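Local coordinates for GTP-binding protein (Pyrococcus horikoshii, PDB 1WXQ), which is of unknown cellular role but probably binds GTP, as an Obg-like member of the P-loop GTPases, and may hydrolyse ATP, at residues Thr46-Lys51 and Pro321-His326; Glu129-Leu134 and Arg237-Arg242; Asp151-Arg156 and Ala169-Gly174. One frame throughout, in Å; residues are numbered along the deposited sequence.

Contact 1: Thr46-Lys51 and Pro321-His326; sequences TDHPCK and PVYPVH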
loop_
_atom_site.group_PDB
_atom_site.type_symbol
_atom_site.label_atom_id
_atom_site.label_comp_id
_atom_site.label_asym_id
_atom_site.label_seq_id
_atom_site.Cartn_x
_atom_site.Cartn_y
_atom_site.Cartn_z
ATOM N N THR A 46 8.618 -11.333 2.070
ATOM C CA THR A 46 7.877 -12.328 2.828
ATOM C C THR A 46 8.470 -13.687 2.449
ATOM O O THR A 46 9.373 -13.756 1.622
ATOM C CB THR A 46 6.372 -12.258 2.492
ATOM O OG1 THR A 46 5.639 -13.151 3.345
ATOM C CG2 THR A 46 6.136 -12.616 1.030
ATOM N N ASP A 47 7.990 -14.762 3.055
ATOM C CA ASP A 47 8.538 -16.074 2.752
ATOM C C ASP A 47 8.324 -16.515 1.311
ATOM O O ASP A 47 7.190 -16.649 0.864
ATOM C CB ASP A 47 7.946 -17.141 3.684
ATOM C CG ASP A 47 8.512 -17.075 5.091
ATOM O OD1 ASP A 47 9.717 -16.763 5.237
ATOM O OD2 ASP A 47 7.749 -17.353 6.048
ATOM N N HIS A 48 9.417 -16.738 0.587
ATOM C CA HIS A 48 9.320 -17.209 -0.791
ATOM C C HIS A 48 8.869 -18.665 -0.713
ATOM O O HIS A 48 9.375 -19.435 0.102
ATOM C CB HIS A 48 10.675 -17.133 -1.503
ATOM C CG HIS A 48 10.643 -17.647 -2.910
ATOM N ND1 HIS A 48 10.256 -18.934 -3.224
ATOM C CD2 HIS A 48 10.911 -17.037 -4.089
ATOM C CE1 HIS A 48 10.286 -19.092 -4.535
ATOM N NE2 HIS A 48 10.680 -17.957 -5.085
ATOM N N PRO A 49 7.913 -19.063 -1.561
ATOM C CA PRO A 49 7.361 -20.419 -1.592
ATOM C C PRO A 49 8.420 -21.507 -1.363
ATOM O O PRO A 49 8.125 -22.624 -0.956
ATOM C CB PRO A 49 6.672 -20.627 -2.941
ATOM C CG PRO A 49 6.918 -19.393 -3.802
ATOM C CD PRO A 49 7.412 -18.329 -2.714
ATOM N N CYS A 50 9.685 -21.172 -1.685
ATOM C CA CYS A 50 10.723 -22.189 -1.590
ATOM C C CYS A 50 11.211 -22.388 -0.166
ATOM O O CYS A 50 12.369 -22.155 0.167
ATOM C CB CYS A 50 11.878 -21.799 -2.517
ATOM S SG CYS A 50 11.492 -22.123 -4.248
ATOM N N LYS A 51 10.257 -22.799 0.697
ATOM C CA LYS A 51 10.571 -23.342 2.015
ATOM C C LYS A 51 9.810 -24.645 2.312
ATOM O O LYS A 51 9.181 -24.805 3.352
ATOM C CB LYS A 51 10.193 -22.276 3.044
ATOM C CG LYS A 51 11.054 -22.348 4.302
ATOM C CD LYS A 51 10.596 -21.352 5.366
ATOM C CE LYS A 51 9.347 -21.830 6.113
ATOM N NZ LYS A 51 9.064 -20.925 7.222
ATOM N N PRO A 321 0.915 -12.973 -2.291
ATOM C CA PRO A 321 1.773 -13.426 -3.400
ATOM C C PRO A 321 1.187 -14.699 -4.051
ATOM O O PRO A 321 0.644 -15.560 -3.366
ATOM C CB PRO A 321 3.126 -13.699 -2.723
ATOM C CG PRO A 321 3.003 -13.086 -1.336
ATOM C CD PRO A 321 1.546 -13.264 -0.995
ATOM N N VAL A 322 1.299 -14.806 -5.371
ATOM C CA VAL A 322 0.774 -15.954 -6.106
ATOM C C VAL A 322 1.666 -16.232 -7.319
ATOM O O VAL A 322 2.056 -15.313 -8.032
ATOM C CB VAL A 322 -0.681 -15.674 -6.563
ATOM C CG1 VAL A 322 -1.155 -16.742 -7.538
ATOM C CG2 VAL A 322 -1.595 -15.620 -5.352
ATOM N N TYR A 323 1.981 -17.501 -7.554
ATOM C CA TYR A 323 2.866 -17.881 -8.662
ATOM C C TYR A 323 2.256 -18.817 -9.693
ATOM O O TYR A 323 1.895 -19.945 -9.366
ATOM C CB TYR A 323 4.127 -18.568 -8.127
ATOM C CG TYR A 323 4.946 -17.750 -7.157
ATOM C CD1 TYR A 323 4.516 -17.535 -5.847
ATOM C CD2 TYR A 323 6.185 -17.237 -7.536
ATOM C CE1 TYR A 323 5.309 -16.837 -4.936
ATOM C CE2 TYR A 323 6.983 -16.541 -6.633
ATOM C CZ TYR A 323 6.545 -16.347 -5.337
ATOM O OH TYR A 323 7.364 -15.687 -4.444
ATOM N N PRO A 324 2.150 -18.365 -10.956
ATOM C CA PRO A 324 1.590 -19.165 -12.050
ATOM C C PRO A 324 2.680 -19.971 -12.742
ATOM O O PRO A 324 3.742 -19.440 -13.082
ATOM C CB PRO A 324 1.004 -18.113 -12.971
ATOM C CG PRO A 324 2.014 -17.041 -12.880
ATOM C CD PRO A 324 2.282 -16.958 -11.376
ATOM N N VAL A 325 2.399 -21.250 -12.955
ATOM C CA VAL A 325 3.335 -22.153 -13.607
ATOM C C VAL A 325 2.720 -22.777 -14.857
ATOM O O VAL A 325 1.540 -22.567 -15.159
ATOM C CB VAL A 325 3.759 -23.296 -12.653
ATOM C CG1 VAL A 325 4.584 -22.731 -11.499
ATOM C CG2 VAL A 325 2.527 -24.015 -12.125
ATOM N N HIS A 326 3.534 -23.553 -15.570
ATOM C CA HIS A 326 3.101 -24.234 -16.783
ATOM C C HIS A 326 2.970 -25.709 -16.399
ATOM O O HIS A 326 2.129 -26.438 -16.910
ATOM C CB HIS A 326 4.047 -23.897 -17.938
ATOM C CG HIS A 326 3.564 -24.354 -19.281
ATOM N ND1 HIS A 326 4.375 -24.365 -20.398
ATOM C CD2 HIS A 326 2.349 -24.784 -19.696
ATOM C CE1 HIS A 326 3.679 -24.781 -21.440
ATOM N NE2 HIS A 326 2.446 -25.041 -21.041
#
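Pro49 lies over one face of the Tyr323 ring and makes the main contact here. Its CG stands 3.6 Å from the centroid of the Tyr323 ring and 27° off the ring normal, a CH-pi arrangement. The carbon is displaced from the centre toward the CE1 side of the rim. CD of Pro49 continues the contact along the ring, over CZ and out to the hydroxyl. The two side chains come from opposite directions. Tyr323 CG is anti to the carbonyl carbon (chi1 -58°), which sends the ring out from strand 319-325 so that one of its faces meets Pro49.

An aromatic pair comes next. His48 and Tyr323 meet obliquely, with centroids 5.4 Å apart and planes at 47°. The hydroxyl end of the tyrosine does the touching. Tyr323 OH sits over one face of the imidazole, nearest to His48 CD2 at 3.8 Å. Tyr64 also meets the His48 ring, edge-to-face.

A purely apolar touch completes the contact. Thr46 and Pro321 reach tip to tip, with Thr46 CG2 4.0 Å from Pro321 CG. The threonine hydroxyl is anti to the backbone N, and this leaves the methyl to face the proline. Phe314 and Phe386 touch both residues and extend the apolar patch.

The contact joins the end of strand 39-47, in the large GTPase sheet, to strand 319-325 of the smaller sheet, whose other strands belong to the TGS part of the chain. Apart from the Tyr323 hydroxyl, which lies against His48 and Pro49, carbon surfaces make the contact. Asn387 adds a polar tie beside it, through a hydrogen bond to Asp47 O. Between these two segments, then, the seam between the two sheets is probably held by shape and burial rather than by charge.

Contact 2: Glu129-Leu134 and Arg237-Arg242; sequences EDIEFL and REEEKR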
loop_
_atom_site.group_PDB
_atom_site.type_symbol
_atom_site.label_atom_id
_atom_site.label_comp_id
_atom_site.label_asym_id
_atom_site.label_seq_id
_atom_site.Cartn_x
_atom_site.Cartn_y
_atom_site.Cartn_z
ATOM N N GLU A 129 -1.453 15.328 15.457
ATOM C CA GLU A 129 -2.123 16.498 14.924
ATOM C C GLU A 129 -1.695 16.715 13.453
ATOM O O GLU A 129 -2.428 17.298 12.659
ATOM C CB GLU A 129 -1.815 17.805 15.728
ATOM C CG GLU A 129 -2.225 17.726 17.202
ATOM C CD GLU A 129 -3.716 17.931 17.439
ATOM O OE1 GLU A 129 -4.201 19.058 17.187
ATOM O OE2 GLU A 129 -4.398 16.976 17.884
ATOM N N ASP A 130 -0.508 16.226 13.097
ATOM C CA ASP A 130 -0.033 16.339 11.718
ATOM C C ASP A 130 -0.734 15.265 10.924
ATOM O O ASP A 130 -0.879 15.376 9.712
ATOM C CB ASP A 130 1.471 16.085 11.605
ATOM C CG ASP A 130 2.311 17.205 12.190
ATOM O OD1 ASP A 130 2.187 18.357 11.723
ATOM O OD2 ASP A 130 3.108 16.926 13.115
ATOM N N ILE A 131 -1.148 14.207 11.614
ATOM C CA ILE A 131 -1.828 13.096 10.956
ATOM C C ILE A 131 -3.177 13.611 10.514
ATOM O O ILE A 131 -3.603 13.402 9.375
ATOM C CB ILE A 131 -2.025 11.910 11.924
ATOM C CG1 ILE A 131 -0.663 11.419 12.406
ATOM C CG2 ILE A 131 -2.763 10.775 11.244
ATOM C CD1 ILE A 131 -0.748 10.203 13.290
ATOM N N GLU A 132 -3.844 14.301 11.425
ATOM C CA GLU A 132 -5.142 14.857 11.120
ATOM C C GLU A 132 -5.006 15.924 10.031
ATOM O O GLU A 132 -5.860 16.021 9.151
ATOM C CB GLU A 132 -5.770 15.452 12.373
ATOM C CG GLU A 132 -7.183 14.986 12.585
ATOM C CD GLU A 132 -8.117 16.122 12.890
ATOM O OE1 GLU A 132 -7.884 16.825 13.906
ATOM O OE2 GLU A 132 -9.080 16.308 12.108
ATOM N N PHE A 133 -3.931 16.707 10.079
ATOM C CA PHE A 133 -3.721 17.737 9.070
ATOM C C PHE A 133 -3.790 17.112 7.690
ATOM O O PHE A 133 -4.647 17.475 6.882
ATOM C CB PHE A 133 -2.358 18.425 9.230
ATOM C CG PHE A 133 -2.066 19.442 8.146
ATOM C CD1 PHE A 133 -2.590 20.727 8.212
ATOM C CD2 PHE A 133 -1.305 19.093 7.033
ATOM C CE1 PHE A 133 -2.366 21.661 7.182
ATOM C CE2 PHE A 133 -1.075 20.018 5.994
ATOM C CZ PHE A 133 -1.611 21.307 6.073
ATOM N N LEU A 134 -2.882 16.176 7.425
ATOM C CA LEU A 134 -2.824 15.475 6.134
ATOM C C LEU A 134 -4.214 14.948 5.744
ATOM O O LEU A 134 -4.678 15.103 4.613
ATOM C CB LEU A 134 -1.852 14.296 6.229
ATOM C CG LEU A 134 -1.006 13.954 4.999
ATOM C CD1 LEU A 134 -0.657 12.479 5.060
ATOM C CD2 LEU A 134 -1.752 14.255 3.708
ATOM N N ARG A 237 -1.351 3.890 20.241
ATOM C CA ARG A 237 -2.659 3.694 20.862
ATOM C C ARG A 237 -3.730 4.647 20.362
ATOM O O ARG A 237 -4.801 4.216 19.942
ATOM C CB ARG A 237 -2.552 3.835 22.382
ATOM C CG ARG A 237 -1.920 2.654 23.082
ATOM C CD ARG A 237 -2.891 1.502 23.277
ATOM N NE ARG A 237 -2.380 0.597 24.303
ATOM C CZ ARG A 237 -1.468 -0.344 24.086
ATOM N NH1 ARG A 237 -0.967 -0.521 22.866
ATOM N NH2 ARG A 237 -1.033 -1.087 25.092
ATOM N N GLU A 238 -3.437 5.938 20.426
ATOM C CA GLU A 238 -4.381 6.963 20.013
ATOM C C GLU A 238 -4.833 6.750 18.566
ATOM O O GLU A 238 -6.028 6.673 18.278
ATOM C CB GLU A 238 -3.731 8.344 20.177
ATOM C CG GLU A 238 -4.682 9.525 20.168
ATOM C CD GLU A 238 -3.949 10.862 20.300
ATOM O OE1 GLU A 238 -3.014 10.972 21.132
ATOM O OE2 GLU A 238 -4.309 11.813 19.576
ATOM N N GLU A 239 -3.869 6.624 17.663
ATOM C CA GLU A 239 -4.167 6.444 16.253
ATOM C C GLU A 239 -4.712 5.084 15.820
ATOM O O GLU A 239 -5.449 5.007 14.841
ATOM C CB GLU A 239 -2.931 6.797 15.417
ATOM C CG GLU A 239 -2.630 8.287 15.374
ATOM C CD GLU A 239 -3.859 9.116 15.025
ATOM O OE1 GLU A 239 -4.660 8.671 14.174
ATOM O OE2 GLU A 239 -4.029 10.218 15.596
ATOM N N GLU A 240 -4.369 4.009 16.523
ATOM C CA GLU A 240 -4.881 2.712 16.106
ATOM C C GLU A 240 -6.373 2.610 16.407
ATOM O O GLU A 240 -7.067 1.728 15.897
ATOM C CB GLU A 240 -4.089 1.565 16.744
ATOM C CG GLU A 240 -2.600 1.523 16.302
ATOM C CD GLU A 240 -2.036 0.095 16.155
ATOM O OE1 GLU A 240 -2.278 -0.753 17.044
ATOM O OE2 GLU A 240 -1.341 -0.180 15.153
ATOM N N LYS A 241 -6.876 3.526 17.226
ATOM C CA LYS A 241 -8.299 3.535 17.515
ATOM C C LYS A 241 -8.999 4.251 16.360
ATOM O O LYS A 241 -10.167 3.987 16.066
ATOM C CB LYS A 241 -8.589 4.275 18.818
ATOM C CG LYS A 241 -8.424 3.439 20.062
ATOM C CD LYS A 241 -9.176 4.079 21.213
ATOM C CE LYS A 241 -9.248 3.158 22.426
ATOM N NZ LYS A 241 -10.200 3.685 23.443
ATOM N N ARG A 242 -8.267 5.150 15.700
ATOM C CA ARG A 242 -8.801 5.921 14.576
ATOM C C ARG A 242 -8.693 5.219 13.229
ATOM O O ARG A 242 -8.949 5.828 12.194
ATOM C CB ARG A 242 -8.097 7.275 14.473
ATOM C CG ARG A 242 -8.271 8.139 15.700
ATOM C CD ARG A 242 -7.598 9.507 15.549
ATOM N NE ARG A 242 -8.275 10.370 14.582
ATOM C CZ ARG A 242 -7.866 10.567 13.332
ATOM N NH1 ARG A 242 -6.771 9.962 12.884
ATOM N NH2 ARG A 242 -8.545 11.381 12.530
#
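Arg242 NH1 donates to Glu239 OE1 at 2.8 Å, and this salt-bridged pair closes over Ile131 and Glu132 of the facing helix. The setting is the alpha/beta fold of a P-loop GTPase, where helices 127-147 and 229-241 pack side by side against the central sheet. Helix 229-241 is the connecting helix of a beta-alpha-beta crossover between the parallel strands 217-222 and 245-249.

The salt bridge is nearly in the guanidinium plane, and its N-H...O angle is 152°. Glu239 OE1 uses its syn lone pair. Glu239 is a buried residue, so the arginine probably helps to offset its charge. Arg242 has a second anionic partner in Glu135, one turn after Ile131 on helix 127-147, which takes NH2. Its guanidinium thus ties the end of one helix to the other.

The apolar side of the contact is made by Ile131. Its CD1 meets Glu239 CG at 3.4 Å, with the two side chains coming from opposite directions. The Glu239 chain bends at chi2 (-49°), which brings CD as well as CG against the end of Ile131. Ile131 also touches Tyr244 and, toward the sheet, Ile219. With an alanine in place of Glu239, Arg242 would probably lose its in-plane carboxylate partner while keeping Glu135, and a gap would be likely to open beside Ile131 CD1.

Glu132 crosses Arg242 at about a right angle, but its OE2 is bridged to Arg136 NE. Its contact with the arginine is through the methylene, with Glu132 CG 3.9 Å from Arg242 NH2.

Contact 3: Asp151-Arg156 and Ala169-Gly174; sequences DKFAKR and AEHLSG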
loop_
_atom_site.group_PDB
_atom_site.type_symbol
_atom_site.label_atom_id
_atom_site.label_comp_id
_atom_site.label_asym_id
_atom_site.label_seq_id
_atom_site.Cartn_x
_atom_site.Cartn_y
_atom_site.Cartn_z
ATOM N N ASP A 151 -23.762 20.825 -9.315
ATOM C CA ASP A 151 -25.173 20.982 -9.604
ATOM C C ASP A 151 -25.418 20.561 -11.046
ATOM O O ASP A 151 -26.390 19.899 -11.386
ATOM C CB ASP A 151 -25.516 22.463 -9.427
ATOM C CG ASP A 151 -26.752 22.612 -8.548
ATOM O OD1 ASP A 151 -27.853 22.414 -9.072
ATOM O OD2 ASP A 151 -26.616 22.984 -7.388
ATOM N N LYS A 152 -24.489 21.002 -11.915
ATOM C CA LYS A 152 -24.421 20.648 -13.339
ATOM C C LYS A 152 -23.632 19.368 -13.488
ATOM O O LYS A 152 -22.779 19.201 -14.364
ATOM C CB LYS A 152 -23.718 21.757 -14.123
ATOM C CG LYS A 152 -24.589 22.982 -14.301
ATOM C CD LYS A 152 -23.859 24.034 -15.102
ATOM C CE LYS A 152 -24.626 25.334 -15.248
ATOM N NZ LYS A 152 -23.802 26.259 -16.005
ATOM N N PHE A 153 -23.880 18.498 -12.513
ATOM C CA PHE A 153 -23.560 17.113 -12.684
ATOM C C PHE A 153 -24.759 16.261 -12.268
ATOM O O PHE A 153 -25.118 15.303 -12.945
ATOM C CB PHE A 153 -22.337 16.821 -11.826
ATOM C CG PHE A 153 -22.106 15.346 -11.772
ATOM C CD1 PHE A 153 -21.157 14.773 -12.606
ATOM C CD2 PHE A 153 -22.732 14.593 -10.800
ATOM C CE1 PHE A 153 -20.822 13.434 -12.448
ATOM C CE2 PHE A 153 -22.392 13.251 -10.644
ATOM C CZ PHE A 153 -21.437 12.658 -11.468
ATOM N N ALA A 154 -25.446 16.690 -11.228
ATOM C CA ALA A 154 -26.581 15.914 -10.743
ATOM C C ALA A 154 -27.740 15.888 -11.747
ATOM O O ALA A 154 -28.524 14.950 -11.812
ATOM C CB ALA A 154 -27.050 16.531 -9.423
ATOM N N LYS A 155 -27.859 16.984 -12.523
ATOM C CA LYS A 155 -28.996 17.052 -13.421
ATOM C C LYS A 155 -28.646 16.547 -14.831
ATOM O O LYS A 155 -29.509 16.279 -15.655
ATOM C CB LYS A 155 -29.452 18.505 -13.492
ATOM C CG LYS A 155 -29.776 19.069 -12.110
ATOM C CD LYS A 155 -30.658 20.311 -12.184
ATOM C CE LYS A 155 -29.839 21.605 -12.239
ATOM N NZ LYS A 155 -30.509 22.632 -11.452
ATOM N N ARG A 156 -27.335 16.441 -15.124
ATOM C CA ARG A 156 -26.944 15.834 -16.395
ATOM C C ARG A 156 -27.025 14.301 -16.356
ATOM O O ARG A 156 -26.305 13.597 -17.051
ATOM C CB ARG A 156 -25.513 16.271 -16.712
ATOM C CG ARG A 156 -25.208 16.221 -18.209
ATOM C CD ARG A 156 -24.206 15.114 -18.556
ATOM N NE ARG A 156 -23.291 14.876 -17.435
ATOM C CZ ARG A 156 -22.183 14.156 -17.684
ATOM N NH1 ARG A 156 -21.947 13.699 -18.902
ATOM N NH2 ARG A 156 -21.322 13.903 -16.693
ATOM N N ALA A 169 -17.560 7.771 -10.632
ATOM C CA ALA A 169 -16.353 6.996 -10.908
ATOM C C ALA A 169 -15.532 7.611 -12.025
ATOM O O ALA A 169 -14.308 7.733 -11.903
ATOM C CB ALA A 169 -16.712 5.568 -11.258
ATOM N N GLU A 170 -16.180 7.995 -13.118
ATOM C CA GLU A 170 -15.429 8.610 -14.207
ATOM C C GLU A 170 -14.870 9.931 -13.732
ATOM O O GLU A 170 -13.703 10.245 -13.962
ATOM C CB GLU A 170 -16.305 8.892 -15.437
ATOM C CG GLU A 170 -15.670 9.947 -16.371
ATOM C CD GLU A 170 -16.537 10.331 -17.556
ATOM O OE1 GLU A 170 -17.776 10.441 -17.386
ATOM O OE2 GLU A 170 -15.966 10.541 -18.655
ATOM N N HIS A 171 -15.720 10.706 -13.073
ATOM C CA HIS A 171 -15.311 12.006 -12.585
ATOM C C HIS A 171 -14.126 11.939 -11.643
ATOM O O HIS A 171 -13.325 12.863 -11.615
ATOM C CB HIS A 171 -16.486 12.724 -11.911
ATOM C CG HIS A 171 -16.277 14.195 -11.748
ATOM N ND1 HIS A 171 -17.167 15.004 -11.079
ATOM C CD2 HIS A 171 -15.263 15.001 -12.144
ATOM C CE1 HIS A 171 -16.710 16.243 -11.064
ATOM N NE2 HIS A 171 -15.555 16.269 -11.704
ATOM N N LEU A 172 -13.994 10.861 -10.876
ATOM C CA LEU A 172 -12.854 10.752 -9.966
ATOM C C LEU A 172 -11.898 9.644 -10.429
ATOM O O LEU A 172 -10.993 9.240 -9.695
ATOM C CB LEU A 172 -13.335 10.517 -8.524
ATOM C CG LEU A 172 -13.915 11.736 -7.784
ATOM C CD1 LEU A 172 -14.991 11.264 -6.836
ATOM C CD2 LEU A 172 -12.813 12.504 -7.034
ATOM N N SER A 173 -12.086 9.175 -11.666
ATOM C CA SER A 173 -11.224 8.136 -12.244
ATOM C C SER A 173 -9.761 8.540 -12.138
ATOM O O SER A 173 -8.882 7.683 -12.064
ATOM C CB SER A 173 -11.552 7.895 -13.730
ATOM O OG SER A 173 -12.627 6.991 -13.891
ATOM N N GLY A 174 -9.507 9.845 -12.127
ATOM C CA GLY A 174 -8.139 10.323 -12.050
ATOM C C GLY A 174 -7.373 10.038 -10.766
ATOM O O GLY A 174 -6.150 10.207 -10.710
#
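The rings of Phe153 and His171 meet obliquely and make the whole direct contact between these segments. Their centroids are 5.7 Å apart and their planes differ by 31°. The closest atoms are Phe153 CE1 and His171 ND1, at 4.2 Å, a light touch at a single pair of atoms. Phe153 is buried and has further partners. The ring of Trp150 meets it with planes at about 30°, and Ala167 and Ile168 touch it from helix 164-171.

Both rings are thrown well out from their backbones. CG is anti to the backbone N in Phe153 (chi1 170°), and His171 has a similar extended start. Each side chain therefore spans about half of the space between the two segments, whose nearest CA atoms, those of Phe153 and His171, are 9.7 Å apart.

Polar groups beside the rings add little. Arg156 NH2 and Glu170 OE1 are 5.0 Å apart, with opposite charges but without contact, so any attraction is probably weak.

Helix 164-171 ends within 169-174, and Leu172 is the first residue to leave helical geometry. Ser173 OG donates to Ala169 O at 2.7 Å, from above the carbonyl plane. Ser173 N bonds to Glu170 O, which continues the turn just beyond the helix.

The segments belong to a helical region between strands 104-110 and 217-222, probably corresponding to the helical insertion of the Obg-like YchF/OLA1 proteins. Helix 127-147 backs the contact, with Ile145 against His171, and with Ile142, Ile145 and Leu146 around Leu172. The short helix 151-154 follows it and packs beside helix 164-171.

Overall arrangement
The three contacts are separate patches. Contact 2 lies between two helices flanking the GTPase sheet, and its helix 127-147 carries Asp130, which is paired with Lys8 near the probable nucleotide-binding loop. The same helix runs on to contact 3, where its later residues pack against His171 and Leu172. The centres of contacts 2 and 3 are 31 Å apart, and their nearest atoms about 14 Å. Contact 1 lies across the chain's centre from contact 2, with centres 36 Å apart, and joins the GTPase sheet to the smaller sheet, most of whose strands belong to the TGS part of the chain. Contacts 1 and 3 are the most distant pair, at 42 Å between centres.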